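E3 SUMO-protein ligase SIZ1 (Saccharomyces cerevisiae, PDB 3I2D) acts as an E3 ligase that promotes attachment of SUMO (Smt3) to septins and PCNA, using an SP-RING zinc finger to interact with the conjugating enzyme UBC9. Local coordinates at residues I76-P81 with G199-M204; S123-P128 with K193-F198; P140-L145 with I187-T192. All blocks are in the same frame, centred on the assembly; numbering follows the deposited sequence.

Contact 1: residues I76-P81 with G199-M204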
loop_
_atom_site.group_PDB
_atom_site.type_symbol
_atom_site.label_atom_id
_atom_site.label_comp_id
_atom_site.label_asym_id
_atom_site.label_seq_id
_atom_site.Cartn_x
_atom_site.Cartn_y
_atom_site.Cartn_z
ATOM N N ILE A 76 -0.608 11.216 -0.842
ATOM C CA ILE A 76 -1.017 12.318 -1.700
ATOM C C ILE A 76 -0.710 13.609 -0.949
ATOM O O ILE A 76 -1.244 13.854 0.136
ATOM C CB ILE A 76 -2.511 12.220 -2.037
ATOM C CG1 ILE A 76 -2.741 11.019 -2.951
ATOM C CG2 ILE A 76 -2.981 13.489 -2.699
ATOM C CD1 ILE A 76 -4.195 10.785 -3.302
ATOM N N GLN A 77 0.169 14.417 -1.530
ATOM C CA GLN A 77 0.608 15.660 -0.914
ATOM C C GLN A 77 -0.041 16.901 -1.495
ATOM O O GLN A 77 -0.667 17.670 -0.766
ATOM C CB GLN A 77 2.113 15.779 -1.063
ATOM C CG GLN A 77 2.869 16.058 0.207
ATOM C CD GLN A 77 4.342 15.759 0.032
ATOM O OE1 GLN A 77 5.003 16.327 -0.845
ATOM N NE2 GLN A 77 4.867 14.853 0.854
ATOM N N ARG A 78 0.116 17.100 -2.800
ATOM C CA ARG A 78 -0.445 18.277 -3.463
ATOM C C ARG A 78 -1.201 17.917 -4.717
ATOM O O ARG A 78 -0.855 16.964 -5.407
ATOM C CB ARG A 78 0.667 19.236 -3.875
ATOM C CG ARG A 78 0.354 20.700 -3.678
ATOM C CD ARG A 78 0.853 21.172 -2.319
ATOM N NE ARG A 78 2.229 20.734 -2.068
ATOM C CZ ARG A 78 3.261 20.964 -2.883
ATOM N NH1 ARG A 78 3.089 21.636 -4.018
ATOM N NH2 ARG A 78 4.470 20.515 -2.560
ATOM N N LEU A 79 -2.234 18.689 -5.019
ATOM C CA LEU A 79 -2.991 18.469 -6.239
ATOM C C LEU A 79 -2.541 19.501 -7.257
ATOM O O LEU A 79 -2.515 20.688 -6.952
ATOM C CB LEU A 79 -4.498 18.659 -6.024
ATOM C CG LEU A 79 -5.249 18.598 -7.373
ATOM C CD1 LEU A 79 -6.113 17.344 -7.449
ATOM C CD2 LEU A 79 -6.100 19.833 -7.554
ATOM N N ILE A 80 -2.160 19.055 -8.447
ATOM C CA ILE A 80 -1.790 19.978 -9.517
ATOM C C ILE A 80 -3.167 20.254 -10.136
ATOM O O ILE A 80 -3.661 19.490 -10.967
ATOM C CB ILE A 80 -0.843 19.310 -10.520
ATOM C CG1 ILE A 80 0.483 19.007 -9.832
ATOM C CG2 ILE A 80 -0.601 20.221 -11.696
ATOM C CD1 ILE A 80 1.489 18.388 -10.752
ATOM N N PRO A 81 -3.790 21.376 -9.734
ATOM C CA PRO A 81 -5.114 21.873 -10.131
ATOM C C PRO A 81 -5.487 21.746 -11.593
ATOM O O PRO A 81 -6.582 21.288 -11.922
ATOM C CB PRO A 81 -5.089 23.318 -9.657
ATOM C CG PRO A 81 -3.674 23.698 -9.918
ATOM C CD PRO A 81 -2.922 22.512 -9.364
ATOM N N GLY A 199 -4.329 14.790 -10.928
ATOM C CA GLY A 199 -2.881 14.753 -10.938
ATOM C C GLY A 199 -2.450 15.141 -9.545
ATOM O O GLY A 199 -2.851 16.183 -9.039
ATOM N N TYR A 200 -1.662 14.295 -8.902
ATOM C CA TYR A 200 -1.197 14.577 -7.548
ATOM C C TYR A 200 0.301 14.358 -7.438
ATOM O O TYR A 200 0.853 13.427 -8.050
ATOM C CB TYR A 200 -1.836 13.633 -6.520
ATOM C CG TYR A 200 -3.305 13.823 -6.222
ATOM C CD1 TYR A 200 -4.224 12.808 -6.488
ATOM C CD2 TYR A 200 -3.768 14.969 -5.584
ATOM C CE1 TYR A 200 -5.569 12.925 -6.116
ATOM C CE2 TYR A 200 -5.106 15.094 -5.209
ATOM C CZ TYR A 200 -5.998 14.067 -5.476
ATOM O OH TYR A 200 -7.314 14.182 -5.085
ATOM N N ILE A 201 0.957 15.224 -6.667
ATOM C CA ILE A 201 2.374 15.049 -6.383
ATOM C C ILE A 201 2.247 14.206 -5.118
ATOM O O ILE A 201 1.614 14.624 -4.146
ATOM C CB ILE A 201 3.093 16.377 -6.045
ATOM C CG1 ILE A 201 3.347 17.178 -7.317
ATOM C CG2 ILE A 201 4.430 16.092 -5.404
ATOM C CD1 ILE A 201 3.982 18.513 -7.069
ATOM N N VAL A 202 2.796 13.001 -5.145
ATOM C CA VAL A 202 2.711 12.126 -3.989
ATOM C C VAL A 202 4.098 11.838 -3.465
ATOM O O VAL A 202 5.096 11.942 -4.191
ATOM C CB VAL A 202 2.035 10.768 -4.339
ATOM C CG1 VAL A 202 0.657 11.005 -4.994
ATOM C CG2 VAL A 202 2.944 9.962 -5.261
ATOM N N GLU A 203 4.156 11.474 -2.196
ATOM C CA GLU A 203 5.421 11.153 -1.588
ATOM C C GLU A 203 5.566 9.645 -1.491
ATOM O O GLU A 203 4.709 8.962 -0.927
ATOM C CB GLU A 203 5.530 11.763 -0.186
ATOM C CG GLU A 203 6.905 11.517 0.455
ATOM C CD GLU A 203 7.032 12.058 1.870
ATOM O OE1 GLU A 203 7.011 13.297 2.042
ATOM O OE2 GLU A 203 7.155 11.236 2.807
ATOM N N MET A 204 6.655 9.134 -2.051
ATOM C CA MET A 204 6.945 7.715 -2.007
ATOM C C MET A 204 7.260 7.361 -0.569
ATOM O O MET A 204 8.101 8.015 0.057
ATOM C CB MET A 204 8.179 7.396 -2.840
ATOM C CG MET A 204 8.078 7.726 -4.301
ATOM S SD MET A 204 7.016 6.553 -5.108
ATOM C CE MET A 204 5.396 7.272 -4.728
#

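Contact 2: residues S123-P128 with K193-F198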
loop_
_atom_site.group_PDB
_atom_site.type_symbol
_atom_site.label_atom_id
_atom_site.label_comp_id
_atom_site.label_asym_id
_atom_site.label_seq_id
_atom_site.Cartn_x
_atom_site.Cartn_y
_atom_site.Cartn_z
ATOM N N SER A 123 -7.347 7.828 -11.538
ATOM C CA SER A 123 -8.583 7.780 -12.277
ATOM C C SER A 123 -9.594 7.029 -11.453
ATOM O O SER A 123 -9.253 6.084 -10.770
ATOM C CB SER A 123 -8.375 7.071 -13.602
ATOM O OG SER A 123 -9.594 6.970 -14.307
ATOM N N GLY A 124 -10.844 7.458 -11.509
ATOM C CA GLY A 124 -11.890 6.786 -10.768
ATOM C C GLY A 124 -13.199 7.039 -11.479
ATOM O O GLY A 124 -13.276 7.920 -12.322
ATOM N N MET A 125 -14.232 6.275 -11.165
ATOM C CA MET A 125 -15.512 6.501 -11.824
ATOM C C MET A 125 -16.311 7.552 -11.058
ATOM O O MET A 125 -16.184 7.667 -9.846
ATOM C CB MET A 125 -16.337 5.215 -11.883
ATOM C CG MET A 125 -15.624 4.025 -12.458
ATOM S SD MET A 125 -16.719 2.607 -12.350
ATOM C CE MET A 125 -16.843 2.197 -14.072
ATOM N N ILE A 126 -17.130 8.315 -11.774
ATOM C CA ILE A 126 -17.966 9.322 -11.150
ATOM C C ILE A 126 -19.066 8.609 -10.348
ATOM O O ILE A 126 -19.501 9.082 -9.303
ATOM C CB ILE A 126 -18.578 10.251 -12.213
ATOM C CG1 ILE A 126 -17.571 11.340 -12.592
ATOM C CG2 ILE A 126 -19.819 10.926 -11.675
ATOM C CD1 ILE A 126 -16.252 10.829 -13.101
ATOM N N ASN A 127 -19.497 7.454 -10.834
ATOM C CA ASN A 127 -20.522 6.679 -10.152
ATOM C C ASN A 127 -20.005 5.269 -9.958
ATOM O O ASN A 127 -20.374 4.362 -10.695
ATOM C CB ASN A 127 -21.812 6.655 -10.982
ATOM C CG ASN A 127 -22.632 7.930 -10.823
ATOM O OD1 ASN A 127 -23.304 8.116 -9.808
ATOM N ND2 ASN A 127 -22.567 8.820 -11.819
ATOM N N PRO A 128 -19.121 5.071 -8.971
ATOM C CA PRO A 128 -18.560 3.744 -8.702
ATOM C C PRO A 128 -19.535 2.790 -8.026
ATOM O O PRO A 128 -20.556 3.201 -7.455
ATOM C CB PRO A 128 -17.367 4.047 -7.800
ATOM C CG PRO A 128 -17.831 5.256 -7.045
ATOM C CD PRO A 128 -18.477 6.096 -8.128
ATOM N N LYS A 193 -19.270 4.284 -18.702
ATOM C CA LYS A 193 -19.361 5.068 -17.483
ATOM C C LYS A 193 -18.437 6.274 -17.588
ATOM O O LYS A 193 -17.551 6.286 -18.430
ATOM C CB LYS A 193 -18.963 4.185 -16.298
ATOM C CG LYS A 193 -19.489 2.777 -16.438
ATOM C CD LYS A 193 -19.703 2.076 -15.103
ATOM C CE LYS A 193 -20.725 2.786 -14.219
ATOM N NZ LYS A 193 -20.833 2.089 -12.895
ATOM N N GLU A 194 -18.661 7.293 -16.758
ATOM C CA GLU A 194 -17.801 8.475 -16.753
ATOM C C GLU A 194 -16.682 8.299 -15.734
ATOM O O GLU A 194 -16.864 7.641 -14.716
ATOM C CB GLU A 194 -18.590 9.730 -16.406
ATOM C CG GLU A 194 -19.261 10.379 -17.590
ATOM C CD GLU A 194 -19.792 11.760 -17.266
ATOM O OE1 GLU A 194 -20.603 11.868 -16.316
ATOM O OE2 GLU A 194 -19.394 12.728 -17.957
ATOM N N TYR A 195 -15.520 8.881 -16.017
ATOM C CA TYR A 195 -14.388 8.783 -15.106
ATOM C C TYR A 195 -13.779 10.163 -14.887
ATOM O O TYR A 195 -13.893 11.044 -15.728
ATOM C CB TYR A 195 -13.295 7.873 -15.668
ATOM C CG TYR A 195 -13.696 6.450 -15.981
ATOM C CD1 TYR A 195 -14.531 6.154 -17.064
ATOM C CD2 TYR A 195 -13.194 5.395 -15.227
ATOM C CE1 TYR A 195 -14.844 4.836 -17.388
ATOM C CE2 TYR A 195 -13.496 4.086 -15.537
ATOM C CZ TYR A 195 -14.318 3.810 -16.616
ATOM O OH TYR A 195 -14.600 2.503 -16.909
ATOM N N LYS A 196 -13.118 10.354 -13.758
ATOM C CA LYS A 196 -12.497 11.638 -13.493
ATOM C C LYS A 196 -11.048 11.361 -13.105
ATOM O O LYS A 196 -10.773 10.456 -12.319
ATOM C CB LYS A 196 -13.244 12.368 -12.369
ATOM C CG LYS A 196 -12.981 13.857 -12.315
ATOM C CD LYS A 196 -13.904 14.536 -11.319
ATOM C CE LYS A 196 -13.683 16.053 -11.254
ATOM N NZ LYS A 196 -13.994 16.760 -12.535
ATOM N N LEU A 197 -10.120 12.117 -13.681
ATOM C CA LEU A 197 -8.715 11.926 -13.372
ATOM C C LEU A 197 -8.185 13.086 -12.551
ATOM O O LEU A 197 -8.707 14.192 -12.630
ATOM C CB LEU A 197 -7.905 11.778 -14.655
ATOM C CG LEU A 197 -8.202 10.518 -15.470
ATOM C CD1 LEU A 197 -9.608 10.582 -16.070
ATOM C CD2 LEU A 197 -7.180 10.403 -16.575
ATOM N N PHE A 198 -7.161 12.820 -11.745
ATOM C CA PHE A 198 -6.540 13.838 -10.913
ATOM C C PHE A 198 -5.039 13.671 -10.964
ATOM O O PHE A 198 -4.534 12.557 -11.039
ATOM C CB PHE A 198 -6.961 13.702 -9.462
ATOM C CG PHE A 198 -8.425 13.843 -9.234
ATOM C CD1 PHE A 198 -9.289 12.793 -9.509
ATOM C CD2 PHE A 198 -8.941 15.019 -8.716
ATOM C CE1 PHE A 198 -10.652 12.916 -9.264
ATOM C CE2 PHE A 198 -10.296 15.152 -8.470
ATOM C CZ PHE A 198 -11.154 14.103 -8.741
HETATM O O HOH W 1 -19.429 6.303 -13.672
#

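Contact 3: residues P140-L145 with I187-T192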
loop_
_atom_site.group_PDB
_atom_site.type_symbol
_atom_site.label_atom_id
_atom_site.label_comp_id
_atom_site.label_asym_id
_atom_site.label_seq_id
_atom_site.Cartn_x
_atom_site.Cartn_y
_atom_site.Cartn_z
ATOM N N PRO A 140 -10.330 3.904 -17.589
ATOM C CA PRO A 140 -11.177 3.199 -18.552
ATOM C C PRO A 140 -10.294 2.351 -19.476
ATOM O O PRO A 140 -9.170 2.734 -19.770
ATOM C CB PRO A 140 -11.870 4.335 -19.294
ATOM C CG PRO A 140 -10.849 5.435 -19.246
ATOM C CD PRO A 140 -10.385 5.359 -17.807
ATOM N N PHE A 141 -10.802 1.198 -19.909
ATOM C CA PHE A 141 -10.076 0.302 -20.800
ATOM C C PHE A 141 -10.873 0.139 -22.088
ATOM O O PHE A 141 -12.087 -0.026 -22.056
ATOM C CB PHE A 141 -9.909 -1.065 -20.145
ATOM C CG PHE A 141 -9.103 -2.034 -20.959
ATOM C CD1 PHE A 141 -7.723 -2.147 -20.768
ATOM C CD2 PHE A 141 -9.721 -2.852 -21.912
ATOM C CE1 PHE A 141 -6.973 -3.061 -21.506
ATOM C CE2 PHE A 141 -8.978 -3.775 -22.662
ATOM C CZ PHE A 141 -7.604 -3.879 -22.458
ATOM N N PRO A 142 -10.208 0.200 -23.244
ATOM C CA PRO A 142 -8.768 0.398 -23.452
ATOM C C PRO A 142 -8.396 1.885 -23.378
ATOM O O PRO A 142 -9.254 2.765 -23.518
ATOM C CB PRO A 142 -8.556 -0.162 -24.851
ATOM C CG PRO A 142 -9.829 0.344 -25.557
ATOM C CD PRO A 142 -10.925 0.085 -24.530
ATOM N N ASN A 143 -7.120 2.174 -23.163
ATOM C CA ASN A 143 -6.697 3.563 -23.110
ATOM C C ASN A 143 -5.241 3.708 -23.480
ATOM O O ASN A 143 -4.490 2.739 -23.523
ATOM C CB ASN A 143 -6.942 4.154 -21.713
ATOM C CG ASN A 143 -5.874 3.752 -20.692
ATOM O OD1 ASN A 143 -4.706 4.085 -20.841
ATOM N ND2 ASN A 143 -6.285 3.053 -19.638
ATOM N N GLU A 144 -4.855 4.928 -23.791
ATOM C CA GLU A 144 -3.475 5.221 -24.102
ATOM C C GLU A 144 -3.172 6.562 -23.485
ATOM O O GLU A 144 -3.803 7.561 -23.821
ATOM C CB GLU A 144 -3.223 5.292 -25.594
ATOM C CG GLU A 144 -1.794 5.684 -25.865
ATOM C CD GLU A 144 -1.391 5.452 -27.291
ATOM O OE1 GLU A 144 -1.471 4.279 -27.734
ATOM O OE2 GLU A 144 -0.999 6.443 -27.959
ATOM N N LEU A 145 -2.216 6.572 -22.564
ATOM C CA LEU A 145 -1.834 7.797 -21.880
ATOM C C LEU A 145 -0.506 8.313 -22.414
ATOM O O LEU A 145 0.459 7.555 -22.577
ATOM C CB LEU A 145 -1.718 7.548 -20.379
ATOM C CG LEU A 145 -1.434 8.761 -19.498
ATOM C CD1 LEU A 145 -2.605 9.737 -19.532
ATOM C CD2 LEU A 145 -1.191 8.279 -18.091
ATOM N N ILE A 187 -6.309 8.940 -24.167
ATOM C CA ILE A 187 -7.156 8.518 -25.257
ATOM C C ILE A 187 -7.891 7.267 -24.801
ATOM O O ILE A 187 -7.265 6.282 -24.416
ATOM C CB ILE A 187 -6.327 8.167 -26.488
ATOM C CG1 ILE A 187 -5.558 9.404 -26.956
ATOM C CG2 ILE A 187 -7.230 7.633 -27.585
ATOM C CD1 ILE A 187 -4.734 9.149 -28.179
ATOM N N TYR A 188 -9.218 7.310 -24.829
ATOM C CA TYR A 188 -10.018 6.161 -24.436
ATOM C C TYR A 188 -11.009 5.794 -25.527
ATOM O O TYR A 188 -11.132 6.498 -26.537
ATOM C CB TYR A 188 -10.753 6.466 -23.141
ATOM C CG TYR A 188 -11.558 7.735 -23.185
ATOM C CD1 TYR A 188 -12.920 7.712 -23.462
ATOM C CD2 TYR A 188 -10.954 8.965 -22.935
ATOM C CE1 TYR A 188 -13.669 8.899 -23.486
ATOM C CE2 TYR A 188 -11.687 10.149 -22.955
ATOM C CZ TYR A 188 -13.044 10.112 -23.232
ATOM O OH TYR A 188 -13.765 11.283 -23.275
ATOM N N ALA A 189 -11.722 4.694 -25.319
ATOM C CA ALA A 189 -12.699 4.225 -26.296
ATOM C C ALA A 189 -13.717 3.275 -25.696
ATOM O O ALA A 189 -13.393 2.494 -24.820
ATOM C CB ALA A 189 -11.986 3.524 -27.443
ATOM N N PHE A 190 -14.952 3.341 -26.179
ATOM C CA PHE A 190 -16.003 2.430 -25.717
ATOM C C PHE A 190 -16.206 2.471 -24.220
ATOM O O PHE A 190 -16.042 1.461 -23.526
ATOM C CB PHE A 190 -15.655 1.003 -26.133
ATOM C CG PHE A 190 -14.960 0.929 -27.449
ATOM C CD1 PHE A 190 -13.799 0.180 -27.593
ATOM C CD2 PHE A 190 -15.459 1.618 -28.548
ATOM C CE1 PHE A 190 -13.142 0.114 -28.809
ATOM C CE2 PHE A 190 -14.811 1.562 -29.773
ATOM C CZ PHE A 190 -13.648 0.806 -29.907
ATOM N N THR A 191 -16.574 3.638 -23.725
ATOM C CA THR A 191 -16.810 3.787 -22.309
ATOM C C THR A 191 -18.312 3.827 -22.007
ATOM O O THR A 191 -19.066 4.528 -22.677
ATOM C CB THR A 191 -16.141 5.063 -21.800
ATOM O OG1 THR A 191 -16.575 6.181 -22.590
ATOM C CG2 THR A 191 -14.640 4.927 -21.904
ATOM N N THR A 192 -18.735 3.061 -21.008
ATOM C CA THR A 192 -20.139 3.019 -20.592
ATOM C C THR A 192 -20.355 3.843 -19.324
ATOM O O THR A 192 -21.484 4.072 -18.915
ATOM C CB THR A 192 -20.610 1.587 -20.280
ATOM O OG1 THR A 192 -19.819 1.045 -19.210
ATOM C CG2 THR A 192 -20.504 0.702 -21.514
HETATM O O HOH W 2 -11.845 3.259 -22.665
#

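Contact 1: residues I76-P81 with G199-M204
Gln77 and Arg78 both direct their backbone N-H groups at the carbonyl of Ile201, the signature of a classic beta bulge between antiparallel strands of the PINIT domain. The bonds from Gln77 N and Arg78 N to Ile201 O measure 3.0 Å and 3.2 Å, and both donors lie in the carbonyl plane. The bulge shifts the register by one residue; beyond it Ile201 N bonds to Arg78 O at 2.8 Å, and Ile80 N to Gly199 O at 3.0 Å.

The apolar packing centres on the Tyr200 ring. Ile76 places CG2 over one ring face, 3.6 Å from the Tyr200 centroid and 22° off the normal, a CH-pi contact. This methyl is anti to the backbone N (CG1 at chi1 -69°), which directs it onto the tyrosine. Leu79 approaches the same ring obliquely through CD1, while Arg78 O lies in plane at the ring edge. Beside Gly199, Ile80 crosses Ile201 at about a right angle, CD1 to CG1 4.1 Å.

Polar side chains contribute less. Gln77 NE2 makes a weak hydrogen bond to Glu203 OE1 at 2.9 Å, its amide plane 79° from the carboxylate, whereas the Arg78 guanidinium pairs with Asp106 of helix 104-111. The chemistry therefore implies a junction held chiefly by backbone bonds and the Ile76-Tyr200-Leu79 cluster, with the bulge carbonyl doubly gripped.

Contact 2: residues S123-P128 with K193-F198
Met125 and Tyr195 lie alongside each other with their ends in the same direction, where two antiparallel strands of the PINIT-domain sheet pair near the end of strand 117-125. Met125 CG rests against Tyr195 CE2 at 3.7 Å, and the sulfur SD lies 5.4 Å from the Tyr195 ring centroid, 35° off the normal. The approach is thus an oblique Met-aromatic contact. Both residues place CG anti to the carbonyl carbon (chi1 -52° for Met125), and, although the CB bonds of this non-hydrogen-bonded pair diverge, the methionine comes to lie beside the ring. Tyr195 also touches Val87 of strand 74-90, which extends the packing to the neighbouring strand.

Further along the sheet, Ser123 sits opposite Leu197, with its CB 3.9 Å from Leu197 CG, while its hydroxyl is engaged by the carbonyl of Gln138. Between the Ser123-Leu197 and Met125-Tyr195 pairs, Gly124 faces Lys196 as a hydrogen-bonded pair: Lys196 N reaches Gly124 O at 2.8 Å, and Gly124 N returns a bond to Lys196 O. The Lys196 ammonium itself turns away to Asn86.

Beyond the strand end, Ile126 N still bonds to Glu194 O at 3.0 Å, although the donor stands 42° above the carbonyl plane rather than on a lone pair. A water accepts from Asn127 N and donates to that same Glu194 carbonyl, bridging the loop to the facing chain. Lys193, bent at chi3, delivers its NZ to Asn127 O at 3.2 Å, nearly in line with the carbonyl bond.

Contact 3: residues P140-L145 with I187-T192
Ile187 O receives the backbone N-H of Glu144 at 2.8 Å, and the CA-H of Asn143 approaches the same oxygen. The bond is reciprocated by Ile187 N to Glu144 O at 2.9 Å, with an N-H...O angle of 173°, so these two residues form an antiparallel hydrogen-bonded pair.

Toward Pro142 the two chains are linked through a water, which donates to Pro142 O at 2.8 Å and accepts from Ala189 N at 3.0 Å. The peptide bond before Pro142 is cis, and CG of Pro142 lies 4.3 Å from Ala189 CB. Asn143 has CG between the backbone N and the carbonyl carbon (chi1 79°); its ND2 turns back to Pro140 O at 2.9 Å, which lies within 3° of the amide plane, a bond internal to segment 140-145.

Pro140 packs its CG against Tyr188 CB at 4.0 Å and its CB against Thr191 CG2. The hydroxyls of Tyr188 and Thr191 are bonded to the backbone of strand 74-90, at Glu88, while Glu144 makes a salt bridge with Arg146. This is an antiparallel strand pairing that gives way, at its cis-proline end, to a water-bridged link, and it belongs to the second sheet of the PINIT domain.

The three contacts lie within the PINIT domain, away from the zinc site of the SP-RING. Along the chain they close concentrically: 140-145 with 187-192 inside 123-128 with 193-198, inside 76-81 with 199-204. Contacts 1 and 2 share strand 195-204, which strands 74-90 and 117-125 flank in one antiparallel sheet; contact 3 joins strands 143-147 and 182-191 of another. The centres of contacts 1 and 2 are about 18 Å apart. Those of contacts 2 and 3 are about 12 Å apart, and those of contacts 1 and 3 about 23 Å. Leu79 touches Phe198, and Tyr195 touches Pro140, so contact 2 touches both others, consistent with the two sheets packing as one domain.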